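PDB 4XAL: tegument protein VP22 from Human herpesvirus 1, which supports late viral mRNA accumulation and translation, modulates the RNase activity of the virion host shutoff protein and stabilises microtubules during infection. Local coordinates for residues 38-41 and 42-45; 68-71 and 72-76. One frame throughout, in Å; residues are numbered along the deposited sequence.

Interaction 1. Residues 38-41 and 42-45; sequences PWTP and RVAG
Thr-40 meets Val-43 at an N-cap, where the chain leaves a loop and starts the long helix 41-74 of the VP22 core domain. The hydroxyl OG1 of Thr-40 accepts a nearly straight bond from Val-43 N (3.2 Å, 165° at the hydrogen). With chi1 of 68°, the Thr-40 hydroxyl is tucked between its own main-chain N and C, facing the first turn. This meets one of the amide N-H groups that have no carbonyl before them in the helix. The next two amides are met by the main chain: Ala-44 N gives to Thr-40 O (2.9 Å) and Gly-45 N gives to Pro-41 O (3.0 Å). Pro-41, which has no N-H to offer, suits the first helical position.

The tight side gathers round Val-43, which is buried. Val-43 CG2 lies 3.3 Å from Thr-40 OG1. The other methyl, Val-43 CG1, stands over one face of the Trp-39 indole, 3.9 Å from the centroid of the five-membered ring, as a CH-pi contact. Trp-39 CE3 also comes within 3.8 Å of Ala-44 CB. Pro-32 of the preceding loop touches both Trp-39 and Val-43, and Ser-29 and Ala-31 also touch Val-43. Loop and helix start thus pack together through this hydrophobic pair.

The other side is looser. Arg-42 is exposed, and its chain bends at chi3, bringing the guanidinium back beside Thr-40. The hydroxyl lies over one face of that group, offset toward its rim, with Thr-40 OG1 3.7 Å from Arg-42 NH2.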
# COMPACT_ATOMS: atom_id res chain seq x y z
N PRO A 38 13.47 -6.81 -24.49
CA PRO A 38 13.19 -5.39 -24.26
C PRO A 38 11.71 -5.06 -24.31
O PRO A 38 10.99 -5.45 -25.23
CB PRO A 38 13.96 -4.69 -25.39
CG PRO A 38 14.18 -5.76 -26.43
CD PRO A 38 14.33 -7.03 -25.66
N TRP A 39 11.23 -4.35 -23.29
CA TRP A 39 9.85 -3.90 -23.25
C TRP A 39 9.59 -2.84 -24.28
O TRP A 39 10.39 -1.92 -24.45
CB TRP A 39 9.49 -3.30 -21.88
CG TRP A 39 9.54 -4.23 -20.72
CD1 TRP A 39 9.57 -5.60 -20.73
CD2 TRP A 39 9.55 -3.84 -19.34
NE1 TRP A 39 9.59 -6.09 -19.44
CE2 TRP A 39 9.58 -5.02 -18.57
CE3 TRP A 39 9.54 -2.60 -18.69
CZ2 TRP A 39 9.61 -5.00 -17.17
CZ3 TRP A 39 9.56 -2.58 -17.29
CH2 TRP A 39 9.60 -3.77 -16.56
N THR A 40 8.45 -2.94 -24.95
CA THR A 40 7.92 -1.81 -25.71
C THR A 40 7.57 -0.66 -24.75
O THR A 40 7.40 -0.89 -23.55
CB THR A 40 6.67 -2.22 -26.49
OG1 THR A 40 5.62 -2.49 -25.57
CG2 THR A 40 6.95 -3.47 -27.33
N PRO A 41 7.48 0.57 -25.28
CA PRO A 41 7.07 1.70 -24.44
C PRO A 41 5.72 1.45 -23.76
O PRO A 41 5.54 1.84 -22.61
CB PRO A 41 6.98 2.86 -25.43
CG PRO A 41 8.00 2.53 -26.44
CD PRO A 41 7.98 1.03 -26.59
N ARG A 42 4.79 0.80 -24.46
CA ARG A 42 3.48 0.50 -23.90
C ARG A 42 3.61 -0.39 -22.67
O ARG A 42 3.02 -0.10 -21.62
CB ARG A 42 2.60 -0.17 -24.95
CG ARG A 42 1.10 0.02 -24.76
CD ARG A 42 0.31 -1.10 -25.43
NE ARG A 42 1.14 -1.87 -26.35
CZ ARG A 42 1.62 -3.09 -26.10
NH1 ARG A 42 1.32 -3.70 -24.96
NH2 ARG A 42 2.38 -3.70 -27.00
N VAL A 43 4.39 -1.46 -22.80
CA VAL A 43 4.60 -2.40 -21.71
C VAL A 43 5.31 -1.75 -20.54
O VAL A 43 4.93 -1.96 -19.39
CB VAL A 43 5.40 -3.61 -22.19
CG1 VAL A 43 5.89 -4.45 -21.00
CG2 VAL A 43 4.55 -4.45 -23.12
N ALA A 44 6.34 -0.95 -20.82
CA ALA A 44 7.05 -0.23 -19.75
C ALA A 44 6.12 0.67 -18.95
O ALA A 44 6.15 0.69 -17.71
CB ALA A 44 8.20 0.59 -20.34
N GLY A 45 5.28 1.42 -19.65
CA GLY A 45 4.32 2.29 -19.00
C GLY A 45 3.34 1.50 -18.16
O GLY A 45 3.03 1.87 -17.02

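Interaction 2. Residues 68-71 and 72-76; sequences VQLW and DMSRP
Val-68 lies alongside Asp-72, one turn further on, and both side chains point the same way. Val-68 CG1 comes within 3.5 Å of Asp-72 OD2, while Val-68 O accepts from Asp-72 N. Gln-69 repeats the pattern with Met-73. Gln-69 CG runs beside the thioether, 3.8 Å from Met-73 SD. Gln-69 O takes the N-H of Met-73.

At Leu-70 the carbonyl takes two donors. This is the C-terminal end of helix 41-74, where a serine hydroxyl turns back to the main chain. Leu-70 O accepts from Ser-74 N at 3.1 Å and from Ser-74 OG at 2.9 Å. The two donors reach it from opposite faces of the carbonyl plane. The Leu-70 side chain packs on Leu-85 of helix 79-88, which also touches Trp-71 and Ser-74.

Trp-71 closes the segment. Trp-71 O receives a 2.7 Å bond from Arg-75 N, and Arg-75 then breaks the helix with a positive phi of 47°. This turn brings Pro-76 back over the indole. Pro-76 CG sits above one face of the Trp-71 six-membered ring, 3.5 Å from its centroid and 6° off the normal, a CH-pi contact. At the near end of the indole, Trp-71 CD1 is 3.8 Å from Asp-72 OD1, with the ring and carboxylate planes turned 72° apart.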
# COMPACT_ATOMS: atom_id res chain seq x y z
N VAL A 68 -5.81 2.35 12.94
CA VAL A 68 -6.79 1.62 13.75
C VAL A 68 -6.23 1.39 15.16
O VAL A 68 -6.94 1.57 16.16
CB VAL A 68 -7.17 0.27 13.12
CG1 VAL A 68 -7.87 -0.63 14.13
CG2 VAL A 68 -8.06 0.48 11.89
N GLN A 69 -4.97 0.98 15.23
CA GLN A 69 -4.32 0.71 16.51
C GLN A 69 -4.27 1.96 17.38
O GLN A 69 -4.66 1.94 18.55
CB GLN A 69 -2.91 0.15 16.29
CG GLN A 69 -2.13 -0.09 17.57
CD GLN A 69 -0.91 -0.97 17.35
OE1 GLN A 69 -1.00 -2.20 17.40
NE2 GLN A 69 0.24 -0.35 17.11
N LEU A 70 -3.79 3.04 16.78
CA LEU A 70 -3.69 4.32 17.47
C LEU A 70 -5.07 4.82 17.92
O LEU A 70 -5.23 5.31 19.04
CB LEU A 70 -3.02 5.35 16.56
CG LEU A 70 -3.01 6.79 17.06
CD1 LEU A 70 -2.17 6.89 18.32
CD2 LEU A 70 -2.46 7.70 15.98
N TRP A 71 -6.06 4.70 17.04
CA TRP A 71 -7.42 5.11 17.38
C TRP A 71 -7.97 4.29 18.56
O TRP A 71 -8.52 4.85 19.51
CB TRP A 71 -8.34 4.95 16.18
CG TRP A 71 -9.76 5.33 16.44
CD1 TRP A 71 -10.71 4.58 17.06
CD2 TRP A 71 -10.39 6.56 16.07
NE1 TRP A 71 -11.91 5.28 17.11
CE2 TRP A 71 -11.73 6.50 16.50
CE3 TRP A 71 -9.95 7.72 15.41
CZ2 TRP A 71 -12.64 7.53 16.29
CZ3 TRP A 71 -10.85 8.75 15.21
CH2 TRP A 71 -12.18 8.65 15.65
N ASP A 72 -7.82 2.98 18.48
CA ASP A 72 -8.33 2.07 19.51
C ASP A 72 -7.70 2.32 20.88
O ASP A 72 -8.38 2.19 21.90
CB ASP A 72 -8.10 0.62 19.09
CG ASP A 72 -9.07 0.17 18.02
OD1 ASP A 72 -10.02 0.92 17.71
OD2 ASP A 72 -8.90 -0.95 17.51
N MET A 73 -6.42 2.66 20.90
CA MET A 73 -5.70 2.96 22.14
C MET A 73 -6.14 4.29 22.75
O MET A 73 -6.14 4.46 23.97
CB MET A 73 -4.20 2.99 21.88
CG MET A 73 -3.57 1.63 21.64
SD MET A 73 -1.92 1.77 20.93
CE MET A 73 -1.39 3.33 21.61
N SER A 74 -6.48 5.24 21.89
CA SER A 74 -6.89 6.58 22.29
C SER A 74 -8.37 6.64 22.68
O SER A 74 -8.75 7.34 23.62
CB SER A 74 -6.65 7.58 21.16
OG SER A 74 -5.27 7.63 20.83
N ARG A 75 -9.18 5.91 21.92
CA ARG A 75 -10.63 5.90 22.09
C ARG A 75 -11.20 7.32 22.20
O ARG A 75 -11.84 7.68 23.21
CB ARG A 75 -11.04 5.07 23.31
CG ARG A 75 -12.47 4.57 23.26
CD ARG A 75 -12.82 3.69 24.45
NE ARG A 75 -14.26 3.41 24.49
CZ ARG A 75 -15.16 4.17 25.11
NH1 ARG A 75 -14.78 5.26 25.75
NH2 ARG A 75 -16.44 3.83 25.09
N PRO A 76 -10.99 8.14 21.15
CA PRO A 76 -11.56 9.49 21.20
C PRO A 76 -13.08 9.40 21.23
O PRO A 76 -13.67 8.52 20.60
CB PRO A 76 -11.06 10.15 19.90
CG PRO A 76 -10.73 8.99 18.99
CD PRO A 76 -10.33 7.84 19.86

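Overall arrangement
Interactions 1 and 2 mark the two ends of helix 41-74, the long spine of this core domain. Their centres are 45 Å apart and their nearest atoms about 31 Å apart. They lie on opposite sides of the chain's centre. In residues 38-45 the chain enters the helix from a loop; in residues 68-76 it leaves toward helix 79-88. Both ends use a tryptophan face, one before the helix and one in its last turn. Both lie in the region that interacts with glycoprotein gE. Leu-85, which packs against interaction 2, belongs to a motif that is probably a nuclear export signal. An acidic side chain of a bound peptide packs on Leu-70.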